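Local coordinates for protein glutathione S-transferase (Bombyx mori, PDB 5ZFG) that metabolises the insecticide diazinon and probably acts as a glutathione transferase, joining glutathione to electrophilic compounds, at residues P13-R18 with W198-S203; F62-S65 with A69-Q72; P83-P86 with S91-I94; S149-N154 with I158-L163; T169-D174 with K185-F190. All blocks are in the same frame, centred on the assembly; numbering follows the deposited sequence. Where two conformers were deposited one is given.

Interaction 1 (P13-R18 with W198-S203); sequences PSLSVR and WKISES. With EDO (1,2-ethanediol), chain G.
The guanidinium of Arg-18 lies across the branched side chain of Ile-200, so that a flat cation rests on a methyl group. CG2 of Ile-200 sits beneath one face of the plane, displaced toward its rim, 3.7 Å from Arg-18 CZ. A bend in the arginine chain at chi3 (50°) swings the flat end back over the isoleucine, and the two side chains meet obliquely. With its face on carbon, the guanidinium turns its edge to oxygen atoms, which NE and NH1 bind. Arg-18 NE donates to O1 of a 1,2-ethanediol, probably from the crystallisation liquor, at 3.0 Å, with an N-H...O angle of 159°. Arg-18 NH1 reaches a water 3.1 Å away, and this water in turn donates to the carbonyl Ile-200 O at 2.6 Å, bridging the two helices. On the inner side Leu-15 and Ile-200 run past each other in opposite directions, with Leu-15 CD2 3.9 Å from Ile-200 CG2. Leucine suits this buried place and arginine the partly exposed one beside it. Deeper still, Asn-165 of helix 160-172 holds Ser-16 OG through its ND2 and Ser-201 OG through its OD1. Helix 12-23 belongs to the thioredoxin-like N-terminal domain and helix 195-208 to the all-helical C-terminal domain, and such helix packing across the domain boundary is typical of the glutathione transferase fold.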
# COMPACT_ATOMS: atom_id res chain seq x y z
N PRO B 13 -2.91 7.26 -10.39
CA PRO B 13 -1.65 7.23 -9.62
C PRO B 13 -0.62 8.23 -10.12
O PRO B 13 0.11 8.85 -9.32
CB PRO B 13 -1.16 5.77 -9.80
CG PRO B 13 -2.39 5.00 -10.12
CD PRO B 13 -3.18 5.94 -11.01
N SER B 14 -0.55 8.40 -11.44
CA SER B 14 0.31 9.42 -12.03
C SER B 14 -0.12 10.83 -11.61
O SER B 14 0.73 11.66 -11.26
CB SER B 14 0.28 9.31 -13.57
OG SER B 14 0.94 8.16 -14.08
N LEU B 15 -1.43 11.11 -11.67
CA LEU B 15 -1.93 12.43 -11.31
C LEU B 15 -1.58 12.77 -9.87
O LEU B 15 -1.21 13.90 -9.56
CB LEU B 15 -3.44 12.53 -11.50
CG LEU B 15 -3.98 12.08 -12.87
CD1 LEU B 15 -5.49 11.90 -12.81
CD2 LEU B 15 -3.62 13.09 -13.95
N SER B 16 -1.68 11.78 -8.98
CA SER B 16 -1.43 12.04 -7.56
C SER B 16 0.02 12.44 -7.34
O SER B 16 0.30 13.35 -6.54
CB SER B 16 -1.76 10.79 -6.74
OG SER B 16 -3.12 10.45 -6.86
N VAL B 17 0.95 11.77 -8.01
CA VAL B 17 2.36 12.12 -7.85
C VAL B 17 2.62 13.51 -8.41
O VAL B 17 3.34 14.31 -7.80
CB VAL B 17 3.27 11.06 -8.50
CG1 VAL B 17 4.74 11.52 -8.46
CG2 VAL B 17 3.16 9.69 -7.77
N ARG B 18 2.00 13.85 -9.54
CA ARG B 18 2.21 15.19 -10.09
C ARG B 18 1.68 16.27 -9.15
O ARG B 18 2.35 17.29 -8.95
CB ARG B 18 1.58 15.29 -11.48
CG ARG B 18 2.35 14.47 -12.52
CD ARG B 18 1.61 14.36 -13.85
NE ARG B 18 1.19 15.68 -14.28
CZ ARG B 18 0.07 15.96 -14.93
NH1 ARG B 18 -0.76 14.99 -15.30
NH2 ARG B 18 -0.23 17.21 -15.23
N TRP B 198 -6.33 20.85 -8.76
CA TRP B 198 -7.49 20.24 -9.39
C TRP B 198 -7.38 20.27 -10.91
O TRP B 198 -7.85 19.36 -11.59
CB TRP B 198 -8.79 20.91 -8.92
CG TRP B 198 -9.93 20.46 -9.77
CD1 TRP B 198 -10.57 21.20 -10.73
CD2 TRP B 198 -10.48 19.14 -9.84
NE1 TRP B 198 -11.52 20.42 -11.36
CE2 TRP B 198 -11.48 19.16 -10.83
CE3 TRP B 198 -10.23 17.95 -9.14
CZ2 TRP B 198 -12.23 18.03 -11.15
CZ3 TRP B 198 -10.99 16.83 -9.46
CH2 TRP B 198 -11.97 16.88 -10.45
N LYS B 199 -6.71 21.29 -11.47
CA LYS B 199 -6.52 21.33 -12.92
C LYS B 199 -5.86 20.07 -13.44
O LYS B 199 -6.15 19.64 -14.56
CB LYS B 199 -5.66 22.54 -13.32
CG LYS B 199 -6.45 23.75 -13.77
CD LYS B 199 -5.54 24.72 -14.52
CE LYS B 199 -6.32 25.87 -15.12
NZ LYS B 199 -6.50 26.96 -14.12
N ILE B 200 -4.95 19.48 -12.66
CA ILE B 200 -4.30 18.23 -13.05
C ILE B 200 -5.33 17.10 -13.11
O ILE B 200 -5.36 16.32 -14.07
CB ILE B 200 -3.15 17.91 -12.07
CG1 ILE B 200 -2.04 18.96 -12.18
CG2 ILE B 200 -2.57 16.51 -12.34
CD1 ILE B 200 -0.99 18.89 -11.08
N SER B 201 -6.19 17.00 -12.10
CA SER B 201 -7.26 16.00 -12.12
C SER B 201 -8.25 16.28 -13.25
O SER B 201 -8.73 15.35 -13.91
CB SER B 201 -8.00 15.98 -10.78
OG SER B 201 -7.13 15.75 -9.69
N GLU B 202 -8.58 17.56 -13.46
CA GLU B 202 -9.62 17.90 -14.43
C GLU B 202 -9.20 17.56 -15.85
O GLU B 202 -10.01 17.09 -16.65
CB GLU B 202 -9.95 19.38 -14.32
CG GLU B 202 -11.22 19.77 -15.06
CD GLU B 202 -11.53 21.24 -14.87
OE1 GLU B 202 -10.76 22.07 -15.39
OE2 GLU B 202 -12.52 21.55 -14.16
N SER B 203 -7.93 17.78 -16.18
CA SER B 203 -7.45 17.43 -17.52
C SER B 203 -7.61 15.94 -17.79
O SER B 203 -8.01 15.54 -18.89
CB SER B 203 -6.00 17.87 -17.68
OG SER B 203 -5.46 17.44 -18.91
C1 EDO G . 1.99 19.12 -13.48
O1 EDO G . 2.79 18.23 -14.27
C2 EDO G . 1.16 20.07 -14.34
O2 EDO G . 1.07 21.37 -13.71
O HOH W 1 -3.51 16.23 -15.84

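Interaction 2 (F62-S65 with A69-Q72); sequences FYLS and AILQ
Leu-64 and Ile-70 are brought together by two different first torsions. In Leu-64, chi1 of 178° carries CG opposite the backbone nitrogen and extends the branch from the strand toward the helix; in Ile-70, chi1 of -63° sets CG1 opposite the carbonyl carbon and turns the longer arm back to the strand. This is the last strand of the thioredoxin-like domain, 62-65, packed on the helix that follows it, 67-78, with a tight turn between them. The two side chains slide past one another in opposite directions, Leu-64 CG lying 4.0 Å from Ile-70 CG1. Leu-64 CD2 rests against the helix backbone, 3.7 Å from Ala-69 O. Alanine suits its place because a single methyl lets the strand end come close: Ala-69 CB meets Ser-65 O at 4.0 Å. Leu-64 and Ile-70 form an aliphatic pair suited to a buried place, and Ser-65 takes part through its backbone oxygen; nothing polar is exchanged between the segments. Ile-70 also packs on Val-17 of helix 12-23, while Leu-64 touches His-97 of the second subunit, so the contact lies between the domain core and the dimer interface. In relatives the turn joining this strand and helix commonly lines the glutathione site. The tightest approach is that of the terminal methyl Ile-70 CD1 to the backbone oxygen Leu-64 O, 3.3 Å.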
# COMPACT_ATOMS: atom_id res chain seq x y z
N PHE B 62 18.10 6.88 -9.10
CA PHE B 62 17.30 6.11 -8.15
C PHE B 62 15.92 5.92 -8.77
O PHE B 62 15.17 6.89 -8.92
CB PHE B 62 17.20 6.84 -6.81
CG PHE B 62 16.31 6.16 -5.81
CD1 PHE B 62 16.47 4.82 -5.52
CD2 PHE B 62 15.33 6.87 -5.14
CE1 PHE B 62 15.65 4.19 -4.59
CE2 PHE B 62 14.52 6.26 -4.20
CZ PHE B 62 14.69 4.92 -3.92
N TYR B 63 15.59 4.68 -9.14
CA TYR B 63 14.32 4.34 -9.77
C TYR B 63 13.34 3.85 -8.70
O TYR B 63 13.60 2.84 -8.04
CB TYR B 63 14.49 3.26 -10.84
CG TYR B 63 15.49 3.62 -11.92
CD1 TYR B 63 15.56 4.91 -12.43
CD2 TYR B 63 16.37 2.66 -12.42
CE1 TYR B 63 16.48 5.24 -13.42
CE2 TYR B 63 17.29 2.99 -13.41
CZ TYR B 63 17.34 4.28 -13.91
OH TYR B 63 18.24 4.61 -14.90
N LEU B 64 12.21 4.53 -8.57
CA LEU B 64 11.23 4.19 -7.55
C LEU B 64 9.85 4.11 -8.18
O LEU B 64 9.35 5.12 -8.68
CB LEU B 64 11.27 5.23 -6.42
CG LEU B 64 10.26 5.04 -5.28
CD1 LEU B 64 10.59 3.76 -4.53
CD2 LEU B 64 10.25 6.25 -4.35
N SER B 65 9.25 2.92 -8.17
CA SER B 65 7.86 2.75 -8.58
C SER B 65 6.96 2.69 -7.34
O SER B 65 7.43 2.92 -6.22
CB SER B 65 7.70 1.50 -9.45
OG SER B 65 7.83 0.31 -8.69
N ALA B 69 4.54 4.92 -2.48
CA ALA B 69 5.93 5.05 -2.03
C ALA B 69 6.60 6.28 -2.63
O ALA B 69 7.43 6.93 -1.98
CB ALA B 69 6.70 3.79 -2.40
N ILE B 70 6.27 6.61 -3.89
CA ILE B 70 6.81 7.83 -4.50
C ILE B 70 6.33 9.06 -3.74
O ILE B 70 7.12 9.96 -3.44
CB ILE B 70 6.42 7.92 -5.99
CG1 ILE B 70 7.04 6.76 -6.79
CG2 ILE B 70 6.90 9.28 -6.58
CD1 ILE B 70 6.48 6.66 -8.22
N LEU B 71 5.03 9.10 -3.39
CA LEU B 71 4.50 10.21 -2.60
C LEU B 71 5.25 10.37 -1.28
O LEU B 71 5.63 11.48 -0.88
CB LEU B 71 3.00 10.01 -2.34
CG LEU B 71 2.05 10.11 -3.55
CD1 LEU B 71 0.64 9.72 -3.16
CD2 LEU B 71 2.09 11.53 -4.10
N GLN B 72 5.46 9.26 -0.58
CA GLN B 72 6.16 9.31 0.70
C GLN B 72 7.61 9.78 0.53
O GLN B 72 8.12 10.57 1.33
CB GLN B 72 6.09 7.93 1.37
CG GLN B 72 4.64 7.58 1.76
CD GLN B 72 4.40 6.10 1.97
OE1 GLN B 72 5.03 5.26 1.33
NE2 GLN B 72 3.47 5.77 2.87

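Interaction 3 (P83-P86 with S91-I94); sequences PLYP and SRAI
The carbonyl oxygen of Pro-86 is gripped by two nitrogens of one arginine. Arg-92 NE approaches Pro-86 O almost in the guanidinium plane, with an N-H...O angle of 164°; the modelled separation of these atoms, 2.5 Å, is very short and belongs to one of two conformers, so its exact value is doubtful. Arg-92 NH1 adds a weak bond to Pro-86 O at 3.1 Å and a better one, 2.8 Å, to Tyr-85 O, which it meets from above the carbonyl plane. Two successive peptide oxygens are thus held by one side chain, a task for which arginine, with several N-H groups in a plane, is well suited. Its flat face has a second use. The guanidinium lies on the Tyr-85 ring with planes only 12° apart, and CZ stands 3.6 Å from the ring centroid, a cation-pi stack over the face rather than at the edge. The bend at chi3 (-69°) of Arg-92 turns the flat end under the ring, while the aliphatic part crosses over the rim of the same face, Arg-92 CG 3.7 Å from Tyr-85 CE1. Beside the arginine, Pro-86 CB touches Ser-91 CB at 3.9 Å, and Ser-91 OG bonds to Asp-88 nearby. The remaining nitrogen, Arg-92 NH2, forms a salt bridge with Asp-76 of helix 67-78, and Tyr-85 OH bonds to Asn-96. The linker between the two domains is thereby fastened to the start of helix 89-114 and to helix 67-78, with Asp-76 of the second subunit packed against Arg-92.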
# COMPACT_ATOMS: atom_id res chain seq x y z
N PRO B 83 3.72 19.86 6.40
CA PRO B 83 2.47 19.25 6.90
C PRO B 83 1.78 18.37 5.87
O PRO B 83 0.83 17.67 6.24
CB PRO B 83 1.60 20.47 7.24
CG PRO B 83 2.53 21.63 7.29
CD PRO B 83 3.61 21.32 6.31
N LEU B 84 2.22 18.40 4.61
CA LEU B 84 1.66 17.48 3.62
C LEU B 84 1.97 16.02 3.98
O LEU B 84 1.28 15.12 3.51
CB LEU B 84 2.21 17.80 2.23
CG LEU B 84 1.44 17.39 0.98
CD1 LEU B 84 0.09 18.07 0.87
CD2 LEU B 84 2.25 17.71 -0.26
N TYR B 85 2.98 15.78 4.82
CA TYR B 85 3.27 14.43 5.34
C TYR B 85 3.81 14.59 6.75
O TYR B 85 5.03 14.61 6.98
CB TYR B 85 4.27 13.69 4.45
CG TYR B 85 4.38 12.18 4.67
CD1 TYR B 85 3.34 11.44 5.21
CD2 TYR B 85 5.55 11.51 4.32
CE1 TYR B 85 3.45 10.06 5.41
CE2 TYR B 85 5.68 10.13 4.49
CZ TYR B 85 4.62 9.41 5.04
OH TYR B 85 4.79 8.04 5.21
N PRO B 86 2.92 14.70 7.74
CA PRO B 86 3.37 14.99 9.11
C PRO B 86 4.35 13.96 9.64
O PRO B 86 4.30 12.78 9.30
CB PRO B 86 2.06 14.97 9.91
CG PRO B 86 0.98 15.20 8.91
CD PRO B 86 1.46 14.57 7.65
N SER B 91 -0.18 11.02 13.58
CA SER B 91 -0.68 11.76 12.42
C SER B 91 -0.16 11.14 11.13
O SER B 91 -0.89 11.07 10.12
CB SER B 91 -0.29 13.23 12.52
OG SER B 91 -0.57 13.74 13.82
N ARG B 92 1.09 10.69 11.14
CA ARG B 92 1.66 10.05 9.96
C ARG B 92 0.97 8.72 9.66
O ARG B 92 0.75 8.38 8.49
CB ARG B 92 3.16 9.85 10.14
CG ARG B 92 3.82 9.07 9.00
CD ARG B 92 5.31 9.37 8.93
NE ARG B 92 5.56 10.74 8.49
CZ ARG B 92 6.59 11.11 7.73
NH1 ARG B 92 6.73 12.38 7.39
NH2 ARG B 92 7.47 10.22 7.32
N ALA B 93 0.60 7.98 10.71
CA ALA B 93 -0.10 6.71 10.53
C ALA B 93 -1.45 6.89 9.85
O ALA B 93 -1.87 6.05 9.05
CB ALA B 93 -0.27 6.00 11.86
N ILE B 94 -2.17 7.97 10.19
CA ILE B 94 -3.45 8.22 9.53
C ILE B 94 -3.23 8.44 8.03
O ILE B 94 -3.98 7.90 7.20
CB ILE B 94 -4.19 9.41 10.18
CG1 ILE B 94 -4.43 9.15 11.68
CG2 ILE B 94 -5.56 9.63 9.48
CD1 ILE B 94 -4.87 10.39 12.45

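Interaction 4 (S149-N154 with I158-L163); sequences SYAAAN and IADFPL
Helix 160-172 opens with what fits the N-terminal capping box of glutathione transferases, a Ser/Thr-X-X-Asp sequence, and Asp-160, its acidic member, also ties the preceding loop to the helix by binding Ala-151. Ala-151 N donates to Asp-160 OD1 at 2.9 Å with an N-H...O angle of 160°, arriving on the syn side. OD1 also accepts from Trp-186 of helix 181-193, and OD2 from the backbone N of Thr-157, the bond from the aspartate side of such a box. Phe-161 on Leu-156 adds the hydrophobic staple that often accompanies it. A buried carboxylate ringed by N-H groups at a helix start would be expected to favour its charged form; the two oxygens of aspartate can serve donors from the loop, the helix start and helix 181-193 at once. Ala-151 CB packs on Leu-163 CD1 at 3.6 Å and Ala-152 CB on Ala-159 CB at 4.1 Å, small methyls that let the loop lie close against the helix start. Tyr-150 crosses the carboxylate at about a right angle, with Asp-160 OD1 near the plane of its ring. One water completes the network, accepting from Ala-152 N at 2.9 Å and donating to Asp-160 OD2 at 2.6 Å.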
# COMPACT_ATOMS: atom_id res chain seq x y z
N SER B 149 -11.60 18.17 7.88
CA SER B 149 -11.98 18.69 6.57
C SER B 149 -11.31 17.94 5.43
O SER B 149 -11.85 17.94 4.32
CB SER B 149 -11.63 20.18 6.48
OG SER B 149 -10.33 20.43 6.97
N TYR B 150 -10.16 17.31 5.68
CA TYR B 150 -9.43 16.54 4.69
C TYR B 150 -9.33 15.08 5.14
O TYR B 150 -9.77 14.71 6.23
CB TYR B 150 -8.04 17.14 4.45
CG TYR B 150 -8.08 18.51 3.80
CD1 TYR B 150 -8.18 18.65 2.43
CD2 TYR B 150 -7.99 19.67 4.58
CE1 TYR B 150 -8.20 19.92 1.83
CE2 TYR B 150 -8.01 20.93 4.00
CZ TYR B 150 -8.12 21.05 2.63
OH TYR B 150 -8.13 22.31 2.06
N ALA B 151 -8.71 14.25 4.29
CA ALA B 151 -8.78 12.79 4.48
C ALA B 151 -8.04 12.32 5.73
O ALA B 151 -8.44 11.33 6.35
CB ALA B 151 -8.24 12.07 3.25
N ALA B 152 -6.95 12.98 6.10
CA ALA B 152 -6.15 12.52 7.23
C ALA B 152 -5.95 13.58 8.31
O ALA B 152 -5.34 13.29 9.34
CB ALA B 152 -4.78 12.02 6.75
N ALA B 153 -6.42 14.80 8.09
CA ALA B 153 -6.15 15.89 9.01
C ALA B 153 -7.06 17.05 8.62
O ALA B 153 -7.85 16.95 7.67
CB ALA B 153 -4.68 16.30 8.98
N ASN B 154 -6.97 18.14 9.38
CA ASN B 154 -7.67 19.37 9.04
C ASN B 154 -6.93 20.21 8.03
O ASN B 154 -7.31 21.35 7.79
CB ASN B 154 -7.95 20.18 10.31
CG ASN B 154 -9.25 19.80 10.96
OD1 ASN B 154 -10.23 19.48 10.27
ND2 ASN B 154 -9.27 19.81 12.28
N ILE B 158 -0.64 14.19 1.62
CA ILE B 158 -0.52 13.32 0.45
C ILE B 158 -1.61 12.25 0.42
O ILE B 158 -1.86 11.67 -0.63
CB ILE B 158 0.88 12.65 0.33
CG1 ILE B 158 1.24 11.82 1.58
CG2 ILE B 158 1.98 13.67 -0.03
CD1 ILE B 158 2.56 11.02 1.40
N ALA B 159 -2.25 11.97 1.56
CA ALA B 159 -3.35 11.00 1.55
C ALA B 159 -4.52 11.49 0.71
O ALA B 159 -5.30 10.68 0.19
CB ALA B 159 -3.80 10.72 2.98
N ASP B 160 -4.66 12.81 0.55
CA ASP B 160 -5.81 13.34 -0.18
C ASP B 160 -5.74 13.04 -1.68
O ASP B 160 -6.76 12.72 -2.28
CB ASP B 160 -5.92 14.84 0.05
CG ASP B 160 -6.41 15.15 1.42
OD1 ASP B 160 -7.62 14.89 1.67
OD2 ASP B 160 -5.60 15.59 2.27
N PHE B 161 -4.55 13.16 -2.29
CA PHE B 161 -4.47 13.09 -3.75
C PHE B 161 -4.96 11.76 -4.30
O PHE B 161 -5.79 11.79 -5.23
CB PHE B 161 -3.05 13.39 -4.24
CG PHE B 161 -2.51 14.71 -3.79
CD1 PHE B 161 -3.24 15.88 -3.98
CD2 PHE B 161 -1.27 14.78 -3.16
CE1 PHE B 161 -2.75 17.10 -3.53
CE2 PHE B 161 -0.76 16.00 -2.72
CZ PHE B 161 -1.51 17.16 -2.91
N PRO B 162 -4.53 10.59 -3.81
CA PRO B 162 -5.07 9.35 -4.40
C PRO B 162 -6.57 9.24 -4.22
O PRO B 162 -7.26 8.79 -5.15
CB PRO B 162 -4.28 8.24 -3.66
CG PRO B 162 -3.00 8.94 -3.21
CD PRO B 162 -3.48 10.31 -2.82
N LEU B 163 -7.10 9.66 -3.06
CA LEU B 163 -8.55 9.55 -2.87
C LEU B 163 -9.29 10.55 -3.76
O LEU B 163 -10.36 10.23 -4.30
CB LEU B 163 -8.91 9.76 -1.40
CG LEU B 163 -8.31 8.71 -0.43
CD1 LEU B 163 -8.36 9.19 1.02
CD2 LEU B 163 -9.05 7.39 -0.61
O HOH W 2 -5.38 15.11 4.80

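Interaction 5 (T169-D174 with K185-F190); sequences TLEAID and KWYNDF
Glu-171 and Tyr-187 make the direct contact, one of the hydrogen bonds between helix 160-172 and helix 181-193 within the all-helical C-terminal domain of the glutathione transferase fold. Tyr-187 OH donates to Glu-171 OE1 at 2.5 Å, a short bond of the kind a phenol can make with a carboxylate. The oxygen receives it on its anti lone pair, away from the other carboxylate oxygen. The two flat groups are steeply inclined, 75° apart, and OE1 lies near the plane of the ring at its edge, 3.2 Å from Tyr-187 CE2. Long side chains are needed, since the backbones stay well apart, with 10.3 Å between Glu-171 CA and Tyr-187 CA. The glutamate spans its share fully extended from a chi1 of -176°, while the tyrosine reaches back with its ring and hydroxyl. In the second shell Lys-191 forms a salt bridge to the same OE1, which should favour the charged carboxylate, and Phe-177 meets the Tyr-187 ring edge-to-face. Trp-198 of helix 195-208 packs against both groups. Just beyond Glu-171 the helix ends in a Schellman motif: Asp-174 takes a positive phi of 61°, and Phe-175 N bonds back to Leu-170 O. The other bond of that motif runs from Asp-174 N to Glu-171 O, 3.0 Å.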
# COMPACT_ATOMS: atom_id res chain seq x y z
N THR B 169 -12.90 9.78 -10.81
CA THR B 169 -13.39 8.87 -11.84
C THR B 169 -14.88 8.61 -11.69
O THR B 169 -15.53 8.26 -12.68
CB THR B 169 -12.64 7.54 -11.83
OG1 THR B 169 -13.00 6.79 -10.66
CG2 THR B 169 -11.12 7.75 -11.89
N LEU B 170 -15.44 8.78 -10.49
CA LEU B 170 -16.89 8.74 -10.36
C LEU B 170 -17.52 9.95 -11.04
O LEU B 170 -18.50 9.81 -11.79
CB LEU B 170 -17.29 8.67 -8.88
CG LEU B 170 -16.88 7.37 -8.18
CD1 LEU B 170 -16.96 7.53 -6.67
CD2 LEU B 170 -17.74 6.19 -8.64
N GLU B 171 -16.96 11.14 -10.82
CA GLU B 171 -17.49 12.31 -11.52
C GLU B 171 -17.38 12.14 -13.03
O GLU B 171 -18.27 12.58 -13.78
CB GLU B 171 -16.79 13.59 -11.07
CG GLU B 171 -17.43 14.84 -11.74
CD GLU B 171 -16.77 16.16 -11.37
OE1 GLU B 171 -15.85 16.20 -10.52
OE2 GLU B 171 -17.19 17.20 -11.93
N ALA B 172 -16.31 11.49 -13.50
CA ALA B 172 -16.10 11.34 -14.93
C ALA B 172 -17.23 10.56 -15.60
O ALA B 172 -17.49 10.77 -16.79
CB ALA B 172 -14.77 10.65 -15.20
N ILE B 173 -17.88 9.66 -14.87
CA ILE B 173 -18.99 8.89 -15.43
C ILE B 173 -20.34 9.40 -14.94
O ILE B 173 -21.36 8.70 -15.11
CB ILE B 173 -18.82 7.38 -15.13
CG1 ILE B 173 -18.95 7.09 -13.63
CG2 ILE B 173 -17.50 6.87 -15.68
CD1 ILE B 173 -19.48 5.69 -13.35
N ASP B 174 -20.38 10.60 -14.36
CA ASP B 174 -21.61 11.22 -13.87
C ASP B 174 -22.28 10.39 -12.77
O ASP B 174 -23.50 10.37 -12.65
CB ASP B 174 -22.60 11.50 -15.01
CG ASP B 174 -23.64 12.54 -14.64
OD1 ASP B 174 -23.27 13.61 -14.13
OD2 ASP B 174 -24.84 12.27 -14.87
N LYS B 185 -18.57 17.27 0.11
CA LYS B 185 -18.01 18.55 0.55
C LYS B 185 -16.49 18.57 0.42
O LYS B 185 -15.92 19.53 -0.10
CB LYS B 185 -18.45 18.83 1.99
CG LYS B 185 -17.94 20.13 2.57
CD LYS B 185 -18.35 21.33 1.75
CE LYS B 185 -18.13 22.63 2.53
NZ LYS B 185 -17.71 22.36 3.94
N TRP B 186 -15.82 17.52 0.91
CA TRP B 186 -14.36 17.44 0.83
C TRP B 186 -13.88 17.53 -0.61
O TRP B 186 -12.95 18.30 -0.93
CB TRP B 186 -13.90 16.14 1.49
CG TRP B 186 -12.58 15.57 1.03
CD1 TRP B 186 -11.34 15.95 1.44
CD2 TRP B 186 -12.39 14.49 0.10
NE1 TRP B 186 -10.38 15.19 0.81
CE2 TRP B 186 -11.00 14.29 -0.01
CE3 TRP B 186 -13.25 13.69 -0.64
CZ2 TRP B 186 -10.46 13.30 -0.83
CZ3 TRP B 186 -12.71 12.72 -1.46
CH2 TRP B 186 -11.32 12.53 -1.55
N TYR B 187 -14.50 16.76 -1.50
CA TYR B 187 -14.10 16.72 -2.90
C TYR B 187 -14.28 18.08 -3.56
O TYR B 187 -13.38 18.58 -4.25
CB TYR B 187 -14.92 15.64 -3.61
CG TYR B 187 -14.68 15.44 -5.08
CD1 TYR B 187 -13.55 14.76 -5.55
CD2 TYR B 187 -15.60 15.90 -6.01
CE1 TYR B 187 -13.36 14.56 -6.91
CE2 TYR B 187 -15.41 15.71 -7.34
CZ TYR B 187 -14.30 15.05 -7.81
OH TYR B 187 -14.16 14.87 -9.16
N ASN B 188 -15.43 18.72 -3.33
CA ASN B 188 -15.67 20.01 -3.96
C ASN B 188 -14.88 21.14 -3.30
O ASN B 188 -14.45 22.06 -3.99
CB ASN B 188 -17.17 20.31 -3.97
CG ASN B 188 -17.89 19.53 -5.05
OD1 ASN B 188 -17.77 19.84 -6.23
ND2 ASN B 188 -18.61 18.49 -4.64
N ASP B 189 -14.68 21.08 -1.98
CA ASP B 189 -13.80 22.06 -1.33
C ASP B 189 -12.38 21.98 -1.88
O ASP B 189 -11.68 23.01 -1.94
CB ASP B 189 -13.77 21.84 0.18
CG ASP B 189 -15.01 22.37 0.89
OD1 ASP B 189 -15.90 22.95 0.23
OD2 ASP B 189 -15.08 22.19 2.12
N PHE B 190 -11.92 20.78 -2.25
CA PHE B 190 -10.58 20.65 -2.80
C PHE B 190 -10.44 21.47 -4.08
O PHE B 190 -9.43 22.17 -4.27
CB PHE B 190 -10.26 19.17 -3.05
CG PHE B 190 -8.95 18.94 -3.74
CD1 PHE B 190 -7.76 18.91 -3.02
CD2 PHE B 190 -8.90 18.74 -5.12
CE1 PHE B 190 -6.53 18.70 -3.66
CE2 PHE B 190 -7.68 18.53 -5.77
CZ PHE B 190 -6.50 18.51 -5.03

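Interaction 2 and interaction 4 are buried, yet opposite in chemistry: the first is aliphatic packing inside the thioredoxin-like domain, the second centres on a carboxylate surrounded by donors. Interactions 1, 3 and 5 are only partly buried, and each employs a long charged side chain. Helix 160-172 serves both interaction 4 and interaction 5, which are linked directly by Asp-160 and Trp-186. Interaction 1 spans the two domains and encloses the others along the sequence; it touches interaction 2 through Val-17 and Ile-70, and interaction 5 through Trp-198. Interactions 2 and 3 both reach the second subunit, whereas Leu-84 O and Ile-158 N connect interaction 3 to interaction 4.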